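Local atomic coordinates of flavodoxin-like domain (PDB entry 3HLY), a protein that probably binds a flavin cofactor and takes part in electron transfer, as a flavodoxin-like domain of a cyanobacterial flavoprotein. Residues L25-V30 with Q130-G135; Q43-A48 with L72-A77. One frame throughout, in Å; residues are numbered along the deposited sequence.

Interaction 1 of 2, residues L25-V30 with Q130-G135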
# COMPACT_ATOMS: atom_id res chain seq x y z
N LEU A 25 -0.70 -3.98 11.39
CA LEU A 25 -2.11 -3.74 11.19
C LEU A 25 -3.07 -4.74 11.82
O LEU A 25 -4.09 -4.34 12.37
CB LEU A 25 -2.41 -3.65 9.70
CG LEU A 25 -2.27 -2.26 9.11
CD1 LEU A 25 -2.36 -2.34 7.59
CD2 LEU A 25 -3.37 -1.37 9.71
N VAL A 26 -2.78 -6.04 11.72
CA VAL A 26 -3.69 -7.04 12.29
C VAL A 26 -3.67 -7.06 13.81
O VAL A 26 -4.68 -7.35 14.43
CB VAL A 26 -3.43 -8.49 11.75
CG1 VAL A 26 -3.73 -8.55 10.28
CG2 VAL A 26 -2.00 -8.92 12.04
N LYS A 27 -2.53 -6.76 14.42
CA LYS A 27 -2.43 -6.73 15.88
C LYS A 27 -3.45 -5.75 16.47
O LYS A 27 -3.93 -5.95 17.59
CB LYS A 27 -1.03 -6.31 16.34
CG LYS A 27 0.06 -7.33 16.08
CD LYS A 27 1.37 -6.89 16.72
CE LYS A 27 2.51 -7.80 16.32
NZ LYS A 27 2.20 -9.23 16.62
N THR A 28 -3.77 -4.69 15.73
CA THR A 28 -4.72 -3.71 16.23
C THR A 28 -6.14 -4.15 15.99
O THR A 28 -7.06 -3.45 16.40
CB THR A 28 -4.58 -2.36 15.54
OG1 THR A 28 -5.16 -2.43 14.23
CG2 THR A 28 -3.11 -1.95 15.46
N GLY A 29 -6.32 -5.28 15.30
CA GLY A 29 -7.67 -5.75 15.05
C GLY A 29 -8.28 -5.31 13.73
O GLY A 29 -9.47 -5.53 13.50
N VAL A 30 -7.50 -4.69 12.86
CA VAL A 30 -8.03 -4.29 11.56
C VAL A 30 -7.95 -5.49 10.63
O VAL A 30 -7.01 -6.29 10.74
CB VAL A 30 -7.20 -3.14 10.96
CG1 VAL A 30 -7.65 -2.89 9.53
CG2 VAL A 30 -7.37 -1.89 11.81
N GLN A 130 9.84 -0.20 11.47
CA GLN A 130 9.11 1.00 11.07
C GLN A 130 7.85 0.63 10.27
O GLN A 130 6.80 1.28 10.41
CB GLN A 130 10.03 1.91 10.25
CG GLN A 130 9.39 3.23 9.86
CD GLN A 130 10.30 4.08 9.00
OE1 GLN A 130 11.41 3.66 8.67
NE2 GLN A 130 9.83 5.27 8.63
N CYS A 131 7.95 -0.38 9.41
CA CYS A 131 6.78 -0.87 8.68
C CYS A 131 5.72 -1.38 9.68
O CYS A 131 4.52 -1.09 9.55
CB CYS A 131 7.15 -2.05 7.80
SG CYS A 131 8.07 -1.64 6.34
N GLU A 132 6.17 -2.17 10.65
CA GLU A 132 5.25 -2.72 11.65
C GLU A 132 4.63 -1.60 12.46
O GLU A 132 3.43 -1.62 12.74
CB GLU A 132 5.97 -3.69 12.58
CG GLU A 132 5.04 -4.38 13.56
CD GLU A 132 5.76 -5.43 14.38
OE1 GLU A 132 5.88 -5.25 15.61
OE2 GLU A 132 6.21 -6.44 13.79
N GLU A 133 5.44 -0.62 12.84
CA GLU A 133 4.93 0.50 13.62
C GLU A 133 3.96 1.34 12.79
O GLU A 133 3.00 1.86 13.33
CB GLU A 133 6.07 1.40 14.12
CG GLU A 133 5.57 2.44 15.11
CD GLU A 133 5.07 1.80 16.40
OE1 GLU A 133 4.15 2.37 17.03
OE2 GLU A 133 5.59 0.74 16.79
N SER A 134 4.22 1.47 11.50
CA SER A 134 3.35 2.24 10.62
C SER A 134 1.99 1.55 10.54
O SER A 134 0.95 2.22 10.52
CB SER A 134 3.93 2.35 9.20
OG SER A 134 5.18 3.01 9.21
N GLY A 135 2.01 0.21 10.48
CA GLY A 135 0.77 -0.56 10.40
C GLY A 135 -0.02 -0.44 11.69
O GLY A 135 -1.24 -0.33 11.69

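Interaction 2 of 2, residues Q43-A48 with L72-A77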
# COMPACT_ATOMS: atom_id res chain seq x y z
N GLN A 43 -12.06 -6.87 -11.27
CA GLN A 43 -13.42 -6.70 -10.76
C GLN A 43 -13.52 -6.75 -9.23
O GLN A 43 -14.26 -5.97 -8.63
CB GLN A 43 -14.34 -7.76 -11.38
N GLU A 44 -12.81 -7.67 -8.61
CA GLU A 44 -12.84 -7.77 -7.16
C GLU A 44 -11.97 -6.67 -6.57
O GLU A 44 -12.32 -6.07 -5.55
CB GLU A 44 -12.35 -9.15 -6.72
CG GLU A 44 -11.03 -9.58 -7.33
CD GLU A 44 -10.66 -11.00 -6.93
OE1 GLU A 44 -9.60 -11.50 -7.39
OE2 GLU A 44 -11.42 -11.61 -6.16
N LEU A 45 -10.83 -6.40 -7.21
CA LEU A 45 -9.92 -5.36 -6.76
C LEU A 45 -10.76 -4.10 -6.55
O LEU A 45 -10.66 -3.45 -5.51
CB LEU A 45 -8.83 -5.11 -7.80
CG LEU A 45 -7.77 -4.04 -7.53
CD1 LEU A 45 -6.94 -4.41 -6.31
CD2 LEU A 45 -6.88 -3.90 -8.74
N ILE A 46 -11.60 -3.79 -7.53
CA ILE A 46 -12.47 -2.61 -7.46
C ILE A 46 -13.31 -2.55 -6.19
O ILE A 46 -13.33 -1.53 -5.49
CB ILE A 46 -13.44 -2.57 -8.67
CG1 ILE A 46 -12.64 -2.44 -9.97
CG2 ILE A 46 -14.39 -1.39 -8.54
CD1 ILE A 46 -13.50 -2.46 -11.22
N GLU A 47 -14.02 -3.63 -5.89
CA GLU A 47 -14.85 -3.66 -4.70
C GLU A 47 -13.96 -3.59 -3.46
O GLU A 47 -14.28 -2.90 -2.48
CB GLU A 47 -15.73 -4.92 -4.69
CG GLU A 47 -16.82 -4.89 -5.77
CD GLU A 47 -17.69 -6.15 -5.79
OE1 GLU A 47 -17.15 -7.25 -6.04
OE2 GLU A 47 -18.92 -6.03 -5.55
N ALA A 48 -12.83 -4.29 -3.51
CA ALA A 48 -11.89 -4.29 -2.41
C ALA A 48 -11.41 -2.87 -2.10
O ALA A 48 -11.32 -2.48 -0.95
CB ALA A 48 -10.69 -5.18 -2.75
N LEU A 72 -2.91 -1.14 -11.31
CA LEU A 72 -2.58 0.18 -10.80
C LEU A 72 -3.68 1.18 -11.16
O LEU A 72 -4.20 1.88 -10.29
CB LEU A 72 -1.24 0.64 -11.35
CG LEU A 72 -0.37 1.48 -10.42
CD1 LEU A 72 0.07 0.62 -9.23
CD2 LEU A 72 0.85 2.00 -11.17
N SER A 73 -4.03 1.24 -12.45
CA SER A 73 -5.06 2.15 -12.92
C SER A 73 -6.40 1.90 -12.23
O SER A 73 -7.17 2.83 -11.98
CB SER A 73 -5.25 2.00 -14.44
OG SER A 73 -4.08 2.41 -15.13
N THR A 74 -6.67 0.64 -11.92
CA THR A 74 -7.92 0.29 -11.27
C THR A 74 -8.00 0.83 -9.84
O THR A 74 -9.08 1.13 -9.34
CB THR A 74 -8.12 -1.23 -11.25
OG1 THR A 74 -8.04 -1.74 -12.59
CG2 THR A 74 -9.49 -1.57 -10.68
N ILE A 75 -6.85 0.92 -9.17
CA ILE A 75 -6.81 1.45 -7.81
C ILE A 75 -7.08 2.95 -7.87
O ILE A 75 -7.94 3.47 -7.16
CB ILE A 75 -5.43 1.17 -7.14
CG1 ILE A 75 -5.25 -0.34 -6.94
CG2 ILE A 75 -5.31 1.93 -5.81
CD1 ILE A 75 -3.87 -0.76 -6.46
N PHE A 76 -6.37 3.64 -8.75
CA PHE A 76 -6.54 5.09 -8.90
C PHE A 76 -7.98 5.41 -9.27
O PHE A 76 -8.58 6.35 -8.73
CB PHE A 76 -5.58 5.63 -9.97
CG PHE A 76 -4.17 5.76 -9.49
CD1 PHE A 76 -3.11 5.29 -10.25
CD2 PHE A 76 -3.89 6.37 -8.26
CE1 PHE A 76 -1.80 5.42 -9.81
CE2 PHE A 76 -2.58 6.50 -7.81
CZ PHE A 76 -1.53 6.03 -8.58
N ALA A 77 -8.53 4.63 -10.19
CA ALA A 77 -9.91 4.83 -10.61
C ALA A 77 -10.88 4.65 -9.45
O ALA A 77 -11.85 5.38 -9.34
CB ALA A 77 -10.25 3.87 -11.75

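Interaction 1 of 2, residues L25-V30 with Q130-G135
Leu25 lies against the backbone of Gly135, its CD2 branch beyond the oxygen end of that carbonyl. With chi2 at 171°, CD1 runs on opposite CA and Leu25 CD2 turns to Gly135 O, 3.1 Å away; Leu25 CG, one bond back, sits 3.7 Å from Gly135 CA. The same oxygen takes a CA-H...O contact from Leu25 CA at 3.6 Å. With no side chain on Gly135 the helices can come this close, Leu25 CA and Gly135 CA standing 4.4 Å apart; a CB there would run into Leu25 N. At the outer margin Lys27 and Glu132 face each other loosely: Lys27 CE is 4.3 Å from Glu132 OE1, but NZ stays 5.5 Å from that oxygen, too far for a salt bridge.

In the flavodoxin-like fold this is where the C-terminal end of helix 14-27 meets helix 125-144, and Leu25 also packs on Val3, Ile5 and Val32 of the parallel sheet. Cut back to an alanine, Leu25 loses CG and both methyls, which is likely to open a gap between those strands and the Gly135 carbonyl.

Behind the contact, a Schellman motif turns the chain at Gly29, and Thr28 OG1 donates a hydrogen bond to Leu25 O (2.9 Å), the hydroxyl lying 25° from that carbonyl's plane. On helix 125-144, Ser134 OG and Ser134 N grip Gln130 O from opposite faces of its plane, the hydroxyl at 2.7 Å.

Interaction 2 of 2, residues Q43-A48 with L72-A77
Helices 43-48 and 72-77 run roughly the same way, their axes inclined at 33° (signed crossing angle -33°) and 9.3 Å apart at closest approach. The nearest backbone pair is Ile46 and Thr74, with 6.6 Å between Ile46 CA and Thr74 CA. In this alpha/beta sandwich of the flavodoxin-like type, successive strands of the parallel sheet are joined through helices, and here two such helices, 42-51 and 66-78, pack beside each other. Leu45 also touches Val35 of strand 32-36, while Ile75 rests on Leu37 in the loop after that strand.

No hydrogen bond crosses between the segments; the contact is made by methyl and methylene groups around Thr74. Leu45 extends toward the other helix with CG anti to its own N (chi1 180°), which carries CD2 against the threonine, 3.9 Å from Thr74 CB. That methyl also reaches the CG1 methylene of Ile75, with 4.3 Å from Leu45 CD2 to Ile75 CG1. Ile46 lies nearer the solvent, and its side chain meets that of Thr74 at about a right angle. The threonine splits its two branches between different tasks: OG1 turns back to hydrogen-bond Thr70 O in its own helix, a turn earlier, and the methyl is left to face the neighbouring helix. Thr74 CG2 thus touches both partners, 4.0 Å from Leu45 CD2 and 3.3 Å from Ile46 CG1.

From the N terminus the chain lays down strand 3-7 and helix 14-27, whose last turn and the loop after it supply the first half of interaction 1. It then passes through strand 32-36 to helix 42-51 and on into helix 66-78, closing interaction 2 across the 23 residues that include strand 54-58. Strand 84-88, helix 98-107 and strand 111-112 follow before helix 125-144 returns to residues 25-30, so interaction 2 is nested inside the long loop that interaction 1 closes. The contacts lie on opposite sides of the chain's centre, their own centres 23 Å apart. Interaction 1 joins the first and last helices; interaction 2 joins the helices flanking strand 54-58 along the chain.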